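Local coordinates for nitroreductase family protein (Sphingopyxis sp., PDB 7DP1), which probably reduces nitro groups of dinitroaniline herbicides, taking electrons from NADPH through a bound flavin mononucleotide, at residues A[85-90]-A[177-182]; A[136-141]-A[155-160]; A[140-145]-A[149-154]. The protein carries 1 engineered substitution. All coordinates share one frame; numbering follows the deposited sequence.

Overall arrangement
All three contacts are held by side-chain packing; no direct hydrogen bond joins the two segments in any of them. Interaction 2 lies deepest, with its centre about 7 Å from the centre of the chain. Interaction 3 is also buried, but its centre is about 14 Å out. Both join strand 136-143 to helix 148-167 and share L140 and H141. Interaction 2 is leucine and tryptophan packing, while interaction 3 adds sulfur contacts and a bridging water. Interaction 1 is only partly buried and joins two loop regions. It touches interaction 2 through W178 and F139, and interaction 3 through Y85 and W151. All three reach the second subunit.

Interaction 1: residues A[85-90]-A[177-182]; sequences YDIAPR and CWAMYG. Engineered in segment 85-90: A88 (natural residue Tyr). With FMN (flavin mononucleotide), chain C.
C177 N donates a hydrogen bond to O4 of the flavin mononucleotide at 3.1 Å, with an N-H...O angle of 141°. The C177 side chain stays at the same oxygen, with CB at 3.5 Å from O4. SG lies between the backbone N and the carbonyl carbon (chi1 59°), which places it over one face of the W178 indole, toward the rim. Two residues further on, the 3-10 segment 177-180 meets segment 85-90. A179 CB approaches the Y85 ring obliquely, 3.6 Å from Y85 CE2. It is also 3.5 Å from Y85 OH. That hydroxyl has its polar partner in F198 O, so the methyl lies beside a satisfied group. M180 makes the second contact. Its chain is bent at both chi2 and chi3, which turns CE back to I87. The I87 chain is extended beyond CB and presents CD1. M180 CE and I87 CD1 are 3.5 Å apart, closer than usual for two carbons. The loop is also tied from outside, since I87 O accepts a hydrogen bond from Q150 NE2 of the second subunit. Here apolar groups join the loop to the turn, while the backbone of the turn serves the cofactor. The bond to O4 would be expected to draw electron density toward that oxygen and may help stabilise the reduced flavin.

Interaction 2: residues A[136-141]-A[155-160]; sequences VMLFLH and GMWLQS. With FMN (flavin mononucleotide), chain D.
W157 reaches from helix 148-167 toward L138 and L140 on strand 136-143. CB points at the strand, and CG lies anti to the backbone N (chi1 179°). This sends the six-membered ring along the strand side of the helix. CE3 is the first ring atom to make contact, 4.0 Å from L140 CD2. CZ3 comes next and packs on L140 CD1 at 3.9 Å. The two side chains run past each other in opposite directions. At the tip, CH2 meets L138 CD1 at 3.7 Å. Here the two side chains come from opposite directions, and the methyl meets the rim of the indole, near its plane. W53 stacks on the W157 ring, and F38 and A41 of helix 31-41 also pack against W157. L158 adds a smaller contact, with CD1 4.0 Å from L140 CD2, where the two leucines pass at an angle. M156 points to the flavin instead. Its extended chain brings SD to 3.5 Å from C8M of the chain D flavin mononucleotide, which is hydrogen-bonded to several residues of the second subunit. M156 O is gripped by two donors of S160 from opposite faces of its plane. One is S160 N, and the other is S160 OG at 2.9 Å. S160 OG also bonds Q159 NE2 of the second subunit. A helix with one side packed on the central sheet and another at the dimer interface, touching a flavin bound between subunits, is characteristic of the nitroreductase fold.

Interaction 3: residues A[140-145]-A[149-154]; sequences LHCSRI and PQWADM
C142 SG and M154 CE make the closest apolar contact, at 3.6 Å. The M154 chain bends at chi3 (-68°), and SD also lies 3.7 Å from C142 CB. Two residues earlier on the strand, L140 CD1 is 4.0 Å from M154 SD.

The aromatic contacts centre on W151. C142 SG is 4.6 Å from the centroid of its five-membered ring, an oblique sulfur-aromatic contact 40° off the ring normal. M154 CE sits over one face of W151, toward the rim. C142 SG and M154 CE lie on the same side of the indole and touch each other there.

The polar link is indirect. One water accepts from W151 NE1 at 3.1 Å, in the ring plane at its edge, and donates to S143 O at 3.0 Å. Beyond the strand, I145 N donates to S143 OG, which forms an ST turn.

D153 belongs to the flavin pocket, and its OD1 accepts from G47 N. Strand 140-143 and helix 149-154 run roughly antiparallel, with 149° between their directions, joined by a short connection. F198 of strand 195-204 packs against L140, W151 and M154. Q150 and A152 of the helix meet the second subunit.

Interaction 1: residues A[85-90]-A[177-182]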
loop_
_atom_site.group_PDB
_atom_site.type_symbol
_atom_site.label_atom_id
_atom_site.label_comp_id
_atom_site.label_asym_id
_atom_site.label_seq_id
_atom_site.Cartn_x
_atom_site.Cartn_y
_atom_site.Cartn_z
ATOM N N TYR A 85 5.274 3.512 16.758
ATOM C CA TYR A 85 4.415 4.610 16.315
ATOM C C TYR A 85 3.004 4.338 16.831
ATOM O O TYR A 85 2.794 3.390 17.579
ATOM C CB TYR A 85 4.415 4.719 14.795
ATOM C CG TYR A 85 4.080 3.402 14.125
ATOM C CD1 TYR A 85 2.755 3.022 13.913
ATOM C CD2 TYR A 85 5.087 2.528 13.718
ATOM C CE1 TYR A 85 2.446 1.807 13.306
ATOM C CE2 TYR A 85 4.783 1.315 13.106
ATOM C CZ TYR A 85 3.461 0.962 12.908
ATOM O OH TYR A 85 3.149 -0.241 12.313
ATOM N N ASP A 86 2.036 5.132 16.399
ATOM C CA ASP A 86 0.632 4.894 16.741
ATOM C C ASP A 86 -0.008 3.907 15.773
ATOM O O ASP A 86 -0.239 4.242 14.595
ATOM C CB ASP A 86 -0.144 6.205 16.706
ATOM C CG ASP A 86 0.101 7.048 17.922
ATOM O OD1 ASP A 86 0.749 6.554 18.862
ATOM O OD2 ASP A 86 -0.335 8.214 17.933
ATOM N N ILE A 87 -0.298 2.698 16.253
ATOM C CA ILE A 87 -0.855 1.668 15.376
ATOM C C ILE A 87 -2.285 2.036 14.989
ATOM O O ILE A 87 -2.604 2.215 13.809
ATOM C CB ILE A 87 -0.831 0.281 16.045
ATOM C CG1 ILE A 87 0.608 -0.097 16.413
ATOM C CG2 ILE A 87 -1.448 -0.767 15.128
ATOM C CD1 ILE A 87 0.771 -1.535 16.902
ATOM N N ALA A 88 -3.146 2.152 15.987
ATOM C CA ALA A 88 -4.462 2.728 15.767
ATOM C C ALA A 88 -4.362 4.232 15.970
ATOM O O ALA A 88 -3.603 4.686 16.825
ATOM C CB ALA A 88 -5.493 2.115 16.701
ATOM N N PRO A 89 -5.091 5.018 15.164
ATOM C CA PRO A 89 -5.081 6.464 15.409
ATOM C C PRO A 89 -5.655 6.750 16.796
ATOM O O PRO A 89 -6.693 6.191 17.162
ATOM C CB PRO A 89 -5.977 7.022 14.301
ATOM C CG PRO A 89 -5.990 5.961 13.238
ATOM C CD PRO A 89 -5.859 4.652 13.963
ATOM N N ARG A 90 -4.974 7.579 17.577
ATOM C CA ARG A 90 -5.513 7.958 18.877
ATOM C C ARG A 90 -6.765 8.802 18.723
ATOM O O ARG A 90 -6.755 9.819 18.030
ATOM C CB ARG A 90 -4.464 8.702 19.708
ATOM C CG ARG A 90 -3.419 7.799 20.362
ATOM C CD ARG A 90 -2.646 8.580 21.412
ATOM N NE ARG A 90 -2.022 9.757 20.812
ATOM C CZ ARG A 90 -0.789 9.790 20.317
ATOM N NH1 ARG A 90 -0.320 10.908 19.776
ATOM N NH2 ARG A 90 -0.020 8.713 20.384
ATOM N N CYS A 177 1.197 -5.949 15.074
ATOM C CA CYS A 177 1.408 -6.219 16.496
ATOM C C CYS A 177 2.893 -6.156 16.889
ATOM O O CYS A 177 3.232 -5.797 18.016
ATOM C CB CYS A 177 0.828 -7.590 16.859
ATOM S SG CYS A 177 1.555 -8.953 15.916
ATOM N N TRP A 178 3.771 -6.478 15.941
ATOM C CA TRP A 178 5.217 -6.459 16.180
ATOM C C TRP A 178 5.742 -5.044 16.433
ATOM O O TRP A 178 6.751 -4.854 17.125
ATOM C CB TRP A 178 5.953 -7.103 14.989
ATOM C CG TRP A 178 5.570 -8.565 14.829
ATOM C CD1 TRP A 178 4.697 -9.088 13.914
ATOM C CD2 TRP A 178 5.995 -9.664 15.651
ATOM N NE1 TRP A 178 4.567 -10.441 14.109
ATOM C CE2 TRP A 178 5.358 -10.820 15.166
ATOM C CE3 TRP A 178 6.872 -9.780 16.739
ATOM C CZ2 TRP A 178 5.569 -12.083 15.725
ATOM C CZ3 TRP A 178 7.077 -11.038 17.305
ATOM C CH2 TRP A 178 6.430 -12.170 16.796
ATOM N N ALA A 179 5.060 -4.045 15.879
ATOM C CA ALA A 179 5.478 -2.669 16.095
ATOM C C ALA A 179 5.270 -2.238 17.551
ATOM O O ALA A 179 5.820 -1.226 17.976
ATOM C CB ALA A 179 4.726 -1.715 15.127
ATOM N N MET A 180 4.489 -3.006 18.312
ATOM C CA MET A 180 4.367 -2.806 19.769
ATOM C C MET A 180 5.670 -3.012 20.530
ATOM O O MET A 180 5.803 -2.558 21.663
ATOM C CB MET A 180 3.299 -3.727 20.359
ATOM C CG MET A 180 1.874 -3.305 20.029
ATOM S SD MET A 180 1.373 -1.898 21.048
ATOM C CE MET A 180 1.889 -0.506 20.043
ATOM N N TYR A 181 6.610 -3.731 19.925
ATOM C CA TYR A 181 7.903 -3.995 20.564
ATOM C C TYR A 181 9.013 -3.764 19.553
ATOM O O TYR A 181 9.955 -4.557 19.488
ATOM C CB TYR A 181 8.000 -5.430 21.102
ATOM C CG TYR A 181 6.877 -5.801 22.019
ATOM C CD1 TYR A 181 6.889 -5.404 23.353
ATOM C CD2 TYR A 181 5.787 -6.523 21.550
ATOM C CE1 TYR A 181 5.858 -5.721 24.196
ATOM C CE2 TYR A 181 4.743 -6.850 22.395
ATOM C CZ TYR A 181 4.784 -6.444 23.717
ATOM O OH TYR A 181 3.752 -6.761 24.569
ATOM N N GLY A 182 8.889 -2.688 18.777
ATOM C CA GLY A 182 9.797 -2.403 17.680
ATOM C C GLY A 182 11.271 -2.497 18.048
ATOM O O GLY A 182 12.045 -3.169 17.361
HETATM N N1 FMN C . -4.362 -8.958 11.874
HETATM C C2 FMN C . -4.062 -9.472 13.119
HETATM O O2 FMN C . -4.720 -10.395 13.583
HETATM N N3 FMN C . -3.025 -8.957 13.863
HETATM C C4 FMN C . -2.264 -7.921 13.377
HETATM O O4 FMN C . -1.320 -7.483 14.061
HETATM C C4A FMN C . -2.576 -7.394 12.124
HETATM N N5 FMN C . -1.843 -6.349 11.607
HETATM C C5A FMN C . -2.126 -5.831 10.358
HETATM C C6 FMN C . -1.347 -4.784 9.871
HETATM C C7 FMN C . -1.615 -4.246 8.627
HETATM C C7M FMN C . -0.786 -3.127 8.074
HETATM C C8 FMN C . -2.657 -4.752 7.865
HETATM C C8M FMN C . -2.885 -4.141 6.512
HETATM C C9 FMN C . -3.444 -5.800 8.347
HETATM C C9A FMN C . -3.182 -6.345 9.606
HETATM N N10 FMN C . -3.933 -7.386 10.131
HETATM C C10 FMN C . -3.632 -7.906 11.380
HETATM C "C1'" FMN C . -5.057 -7.999 9.359
HETATM C "C2'" FMN C . -6.347 -7.183 9.332
HETATM O "O2'" FMN C . -7.051 -7.380 10.532
HETATM C "C3'" FMN C . -7.191 -7.681 8.164
HETATM O "O3'" FMN C . -6.543 -7.253 6.984
HETATM C "C4'" FMN C . -8.614 -7.130 8.140
HETATM O "O4'" FMN C . -9.404 -7.562 9.233
HETATM C "C5'" FMN C . -9.276 -7.630 6.879
HETATM O "O5'" FMN C . -9.291 -9.035 6.935
HETATM P P FMN C . -8.694 -9.820 5.665
HETATM O O1P FMN C . -8.570 -11.276 6.016
HETATM O O2P FMN C . -9.624 -9.621 4.480
HETATM O O3P FMN C . -7.337 -9.230 5.327
#

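Interaction 2: residues A[136-141]-A[155-160]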
loop_
_atom_site.group_PDB
_atom_site.type_symbol
_atom_site.label_atom_id
_atom_site.label_comp_id
_atom_site.label_asym_id
_atom_site.label_seq_id
_atom_site.Cartn_x
_atom_site.Cartn_y
_atom_site.Cartn_z
ATOM N N VAL A 136 7.629 -18.816 8.577
ATOM C CA VAL A 136 8.428 -17.704 8.067
ATOM C C VAL A 136 7.823 -16.383 8.512
ATOM O O VAL A 136 6.603 -16.240 8.534
ATOM C CB VAL A 136 8.512 -17.740 6.508
ATOM C CG1 VAL A 136 9.041 -16.425 5.950
ATOM C CG2 VAL A 136 9.366 -18.940 6.030
ATOM N N MET A 137 8.659 -15.429 8.905
ATOM C CA MET A 137 8.155 -14.101 9.256
ATOM C C MET A 137 8.976 -13.019 8.556
ATOM O O MET A 137 10.204 -12.988 8.677
ATOM C CB MET A 137 8.182 -13.880 10.776
ATOM C CG MET A 137 7.843 -12.448 11.201
ATOM S SD MET A 137 6.101 -12.016 10.884
ATOM C CE MET A 137 5.317 -13.320 11.853
ATOM N N LEU A 138 8.289 -12.154 7.813
ATOM C CA LEU A 138 8.914 -11.009 7.145
ATOM C C LEU A 138 8.667 -9.758 7.943
ATOM O O LEU A 138 7.513 -9.400 8.216
ATOM C CB LEU A 138 8.358 -10.832 5.728
ATOM C CG LEU A 138 8.799 -9.615 4.915
ATOM C CD1 LEU A 138 8.903 -9.987 3.457
ATOM C CD2 LEU A 138 7.812 -8.464 5.067
ATOM N N PHE A 139 9.739 -9.048 8.243
ATOM C CA PHE A 139 9.620 -7.771 8.918
ATOM C C PHE A 139 9.928 -6.671 7.928
ATOM O O PHE A 139 11.046 -6.583 7.384
ATOM C CB PHE A 139 10.550 -7.694 10.119
ATOM C CG PHE A 139 10.118 -8.556 11.266
ATOM C CD1 PHE A 139 9.043 -8.184 12.049
ATOM C CD2 PHE A 139 10.790 -9.737 11.562
ATOM C CE1 PHE A 139 8.627 -8.981 13.116
ATOM C CE2 PHE A 139 10.390 -10.537 12.615
ATOM C CZ PHE A 139 9.305 -10.155 13.412
ATOM N N LEU A 140 8.917 -5.847 7.689
ATOM C CA LEU A 140 8.999 -4.769 6.710
ATOM C C LEU A 140 9.391 -3.500 7.408
ATOM O O LEU A 140 8.724 -3.076 8.351
ATOM C CB LEU A 140 7.652 -4.613 5.966
ATOM C CG LEU A 140 7.403 -3.386 5.077
ATOM C CD1 LEU A 140 8.528 -3.173 4.092
ATOM C CD2 LEU A 140 6.043 -3.537 4.329
ATOM N N HIS A 141 10.500 -2.909 6.983
ATOM C CA HIS A 141 10.961 -1.693 7.623
ATOM C C HIS A 141 11.549 -0.721 6.615
ATOM O O HIS A 141 11.694 -1.058 5.434
ATOM C CB HIS A 141 11.984 -2.016 8.692
ATOM C CG HIS A 141 13.134 -2.835 8.186
ATOM N ND1 HIS A 141 14.310 -2.273 7.786
ATOM C CD2 HIS A 141 13.265 -4.177 8.044
ATOM C CE1 HIS A 141 15.150 -3.240 7.399
ATOM N NE2 HIS A 141 14.537 -4.391 7.548
ATOM N N GLY A 155 3.033 -0.087 1.465
ATOM C CA GLY A 155 1.766 -0.813 1.342
ATOM C C GLY A 155 1.614 -1.376 -0.057
ATOM O O GLY A 155 1.200 -2.519 -0.261
ATOM N N MET A 156 1.994 -0.575 -1.036
ATOM C CA MET A 156 1.901 -1.006 -2.431
ATOM C C MET A 156 2.734 -2.253 -2.610
ATOM O O MET A 156 2.283 -3.234 -3.207
ATOM C CB MET A 156 2.357 0.109 -3.368
ATOM C CG MET A 156 1.391 1.306 -3.397
ATOM S SD MET A 156 2.117 2.654 -4.348
ATOM C CE MET A 156 1.202 4.023 -3.601
ATOM N N TRP A 157 3.950 -2.220 -2.083
ATOM C CA TRP A 157 4.834 -3.404 -2.146
ATOM C C TRP A 157 4.270 -4.588 -1.382
ATOM O O TRP A 157 4.196 -5.705 -1.896
ATOM C CB TRP A 157 6.212 -3.079 -1.603
ATOM C CG TRP A 157 7.153 -4.248 -1.609
ATOM C CD1 TRP A 157 7.865 -4.705 -2.674
ATOM C CD2 TRP A 157 7.518 -5.091 -0.490
ATOM N NE1 TRP A 157 8.657 -5.771 -2.300
ATOM C CE2 TRP A 157 8.460 -6.035 -0.970
ATOM C CE3 TRP A 157 7.131 -5.149 0.852
ATOM C CZ2 TRP A 157 9.039 -7.036 -0.145
ATOM C CZ3 TRP A 157 7.699 -6.146 1.672
ATOM C CH2 TRP A 157 8.640 -7.076 1.161
ATOM N N LEU A 158 3.871 -4.339 -0.143
ATOM C CA LEU A 158 3.351 -5.401 0.704
ATOM C C LEU A 158 2.162 -6.109 0.080
ATOM O O LEU A 158 2.083 -7.336 0.098
ATOM C CB LEU A 158 2.946 -4.840 2.081
ATOM C CG LEU A 158 2.657 -5.964 3.074
ATOM C CD1 LEU A 158 3.936 -6.777 3.340
ATOM C CD2 LEU A 158 2.078 -5.418 4.363
ATOM N N GLN A 159 1.194 -5.339 -0.437
ATOM C CA GLN A 159 0.060 -5.966 -1.115
ATOM C C GLN A 159 0.515 -6.752 -2.352
ATOM O O GLN A 159 -0.064 -7.775 -2.698
ATOM C CB GLN A 159 -0.990 -4.916 -1.518
ATOM C CG GLN A 159 -2.147 -5.449 -2.368
ATOM C CD GLN A 159 -3.119 -6.321 -1.578
ATOM O OE1 GLN A 159 -2.764 -6.923 -0.540
ATOM N NE2 GLN A 159 -4.350 -6.401 -2.063
ATOM N N SER A 160 1.539 -6.270 -3.043
ATOM C CA SER A 160 2.086 -7.079 -4.141
ATOM C C SER A 160 2.534 -8.446 -3.630
ATOM O O SER A 160 2.197 -9.498 -4.217
ATOM C CB SER A 160 3.246 -6.354 -4.816
ATOM O OG SER A 160 2.782 -5.133 -5.377
HETATM N N1 FMN D . 4.786 9.839 -11.676
HETATM C C2 FMN D . 4.692 11.087 -12.238
HETATM O O2 FMN D . 5.097 11.252 -13.381
HETATM N N3 FMN D . 4.135 12.137 -11.534
HETATM C C4 FMN D . 3.653 11.965 -10.255
HETATM O O4 FMN D . 3.148 12.938 -9.663
HETATM C C4A FMN D . 3.755 10.693 -9.677
HETATM N N5 FMN D . 3.303 10.448 -8.401
HETATM C C5A FMN D . 3.375 9.180 -7.862
HETATM C C6 FMN D . 2.894 8.958 -6.584
HETATM C C7 FMN D . 2.970 7.685 -6.032
HETATM C C7M FMN D . 2.424 7.449 -4.658
HETATM C C8 FMN D . 3.530 6.635 -6.750
HETATM C C8M FMN D . 3.569 5.249 -6.163
HETATM C C9 FMN D . 4.013 6.861 -8.029
HETATM C C9A FMN D . 3.928 8.134 -8.589
HETATM N N10 FMN D . 4.410 8.383 -9.863
HETATM C C10 FMN D . 4.318 9.642 -10.399
HETATM C "C1'" FMN D . 5.010 7.292 -10.708
HETATM C "C2'" FMN D . 6.418 6.909 -10.265
HETATM O "O2'" FMN D . 7.359 7.834 -10.753
HETATM C "C3'" FMN D . 6.698 5.511 -10.816
HETATM O "O3'" FMN D . 5.825 4.581 -10.212
HETATM C "C4'" FMN D . 8.136 5.038 -10.620
HETATM O "O4'" FMN D . 8.968 5.875 -11.403
HETATM C "C5'" FMN D . 8.229 3.611 -11.162
HETATM O "O5'" FMN D . 7.805 3.590 -12.527
HETATM P P FMN D . 6.620 2.598 -13.021
HETATM O O1P FMN D . 6.335 2.982 -14.462
HETATM O O2P FMN D . 7.004 1.145 -12.966
HETATM O O3P FMN D . 5.457 2.770 -12.079
#

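Interaction 3: residues A[140-145]-A[149-154]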
loop_
_atom_site.group_PDB
_atom_site.type_symbol
_atom_site.label_atom_id
_atom_site.label_comp_id
_atom_site.label_asym_id
_atom_site.label_seq_id
_atom_site.Cartn_x
_atom_site.Cartn_y
_atom_site.Cartn_z
ATOM N N LEU A 140 8.917 -5.847 7.689
ATOM C CA LEU A 140 8.999 -4.769 6.710
ATOM C C LEU A 140 9.391 -3.500 7.408
ATOM O O LEU A 140 8.724 -3.076 8.351
ATOM C CB LEU A 140 7.652 -4.613 5.966
ATOM C CG LEU A 140 7.403 -3.386 5.077
ATOM C CD1 LEU A 140 8.528 -3.173 4.092
ATOM C CD2 LEU A 140 6.043 -3.537 4.329
ATOM N N HIS A 141 10.500 -2.909 6.983
ATOM C CA HIS A 141 10.961 -1.693 7.623
ATOM C C HIS A 141 11.549 -0.721 6.615
ATOM O O HIS A 141 11.694 -1.058 5.434
ATOM C CB HIS A 141 11.984 -2.016 8.692
ATOM C CG HIS A 141 13.134 -2.835 8.186
ATOM N ND1 HIS A 141 14.310 -2.273 7.786
ATOM C CD2 HIS A 141 13.265 -4.177 8.044
ATOM C CE1 HIS A 141 15.150 -3.240 7.399
ATOM N NE2 HIS A 141 14.537 -4.391 7.548
ATOM N N CYS A 142 11.870 0.482 7.082
ATOM C CA CYS A 142 12.428 1.510 6.210
ATOM C C CYS A 142 13.207 2.531 7.025
ATOM O O CYS A 142 13.162 2.538 8.261
ATOM C CB CYS A 142 11.320 2.218 5.411
ATOM S SG CYS A 142 10.109 3.127 6.465
ATOM N N SER A 143 13.925 3.396 6.327
ATOM C CA SER A 143 14.643 4.469 6.993
ATOM C C SER A 143 13.667 5.412 7.679
ATOM O O SER A 143 12.576 5.643 7.168
ATOM C CB SER A 143 15.496 5.254 6.003
ATOM O OG SER A 143 15.987 6.426 6.628
ATOM N N ARG A 144 14.068 5.960 8.824
ATOM C CA ARG A 144 13.245 6.941 9.539
ATOM C C ARG A 144 13.094 8.277 8.823
ATOM O O ARG A 144 12.335 9.131 9.280
ATOM C CB ARG A 144 13.807 7.195 10.939
ATOM C CG ARG A 144 13.687 5.996 11.836
ATOM C CD ARG A 144 14.025 6.295 13.289
ATOM N NE ARG A 144 13.647 5.140 14.090
ATOM C CZ ARG A 144 12.562 5.078 14.849
ATOM N NH1 ARG A 144 12.289 3.969 15.523
ATOM N NH2 ARG A 144 11.763 6.127 14.946
ATOM N N ILE A 145 13.839 8.490 7.741
ATOM C CA ILE A 145 13.642 9.707 6.957
ATOM C C ILE A 145 12.332 9.617 6.169
ATOM O O ILE A 145 11.757 10.630 5.784
ATOM C CB ILE A 145 14.807 9.984 5.964
ATOM C CG1 ILE A 145 14.831 8.930 4.851
ATOM C CG2 ILE A 145 16.154 10.073 6.688
ATOM C CD1 ILE A 145 15.534 9.402 3.585
ATOM N N PRO A 149 3.812 9.470 2.559
ATOM C CA PRO A 149 3.728 8.909 1.205
ATOM C C PRO A 149 4.671 7.712 0.984
ATOM O O PRO A 149 4.376 6.857 0.150
ATOM C CB PRO A 149 4.163 10.073 0.315
ATOM C CG PRO A 149 5.080 10.881 1.192
ATOM C CD PRO A 149 4.418 10.818 2.549
ATOM N N GLN A 150 5.824 7.680 1.654
ATOM C CA GLN A 150 6.689 6.522 1.483
ATOM C C GLN A 150 6.081 5.307 2.189
ATOM O O GLN A 150 6.263 4.170 1.768
ATOM C CB GLN A 150 8.100 6.794 1.981
ATOM C CG GLN A 150 8.926 7.628 1.016
ATOM C CD GLN A 150 8.563 9.089 1.060
ATOM O OE1 GLN A 150 8.398 9.660 2.132
ATOM N NE2 GLN A 150 8.462 9.712 -0.106
ATOM N N TRP A 151 5.361 5.556 3.273
ATOM C CA TRP A 151 4.647 4.482 3.908
ATOM C C TRP A 151 3.593 3.920 2.973
ATOM O O TRP A 151 3.391 2.718 2.949
ATOM C CB TRP A 151 4.032 4.951 5.234
ATOM C CG TRP A 151 5.086 4.936 6.316
ATOM C CD1 TRP A 151 6.284 5.600 6.300
ATOM C CD2 TRP A 151 5.067 4.184 7.532
ATOM N NE1 TRP A 151 6.996 5.325 7.439
ATOM C CE2 TRP A 151 6.269 4.458 8.213
ATOM C CE3 TRP A 151 4.141 3.328 8.121
ATOM C CZ2 TRP A 151 6.574 3.889 9.451
ATOM C CZ3 TRP A 151 4.441 2.766 9.344
ATOM C CH2 TRP A 151 5.651 3.049 9.999
ATOM N N ALA A 152 2.954 4.764 2.162
ATOM C CA ALA A 152 1.980 4.224 1.208
ATOM C C ALA A 152 2.693 3.353 0.165
ATOM O O ALA A 152 2.171 2.308 -0.220
ATOM C CB ALA A 152 1.167 5.352 0.538
ATOM N N ASP A 153 3.895 3.769 -0.257
ATOM C CA ASP A 153 4.734 2.974 -1.163
ATOM C C ASP A 153 4.974 1.589 -0.578
ATOM O O ASP A 153 4.931 0.597 -1.286
ATOM C CB ASP A 153 6.104 3.627 -1.407
ATOM C CG ASP A 153 6.030 4.995 -2.067
ATOM O OD1 ASP A 153 5.026 5.306 -2.747
ATOM O OD2 ASP A 153 7.032 5.752 -1.933
ATOM N N MET A 154 5.232 1.517 0.722
ATOM C CA MET A 154 5.449 0.210 1.340
ATOM C C MET A 154 4.199 -0.686 1.245
ATOM O O MET A 154 4.307 -1.905 1.003
ATOM C CB MET A 154 5.875 0.364 2.817
ATOM C CG MET A 154 7.281 0.978 2.994
ATOM S SD MET A 154 7.949 0.774 4.676
ATOM C CE MET A 154 6.859 1.814 5.632
HETATM O O HOH W 1 9.846 6.402 8.206
#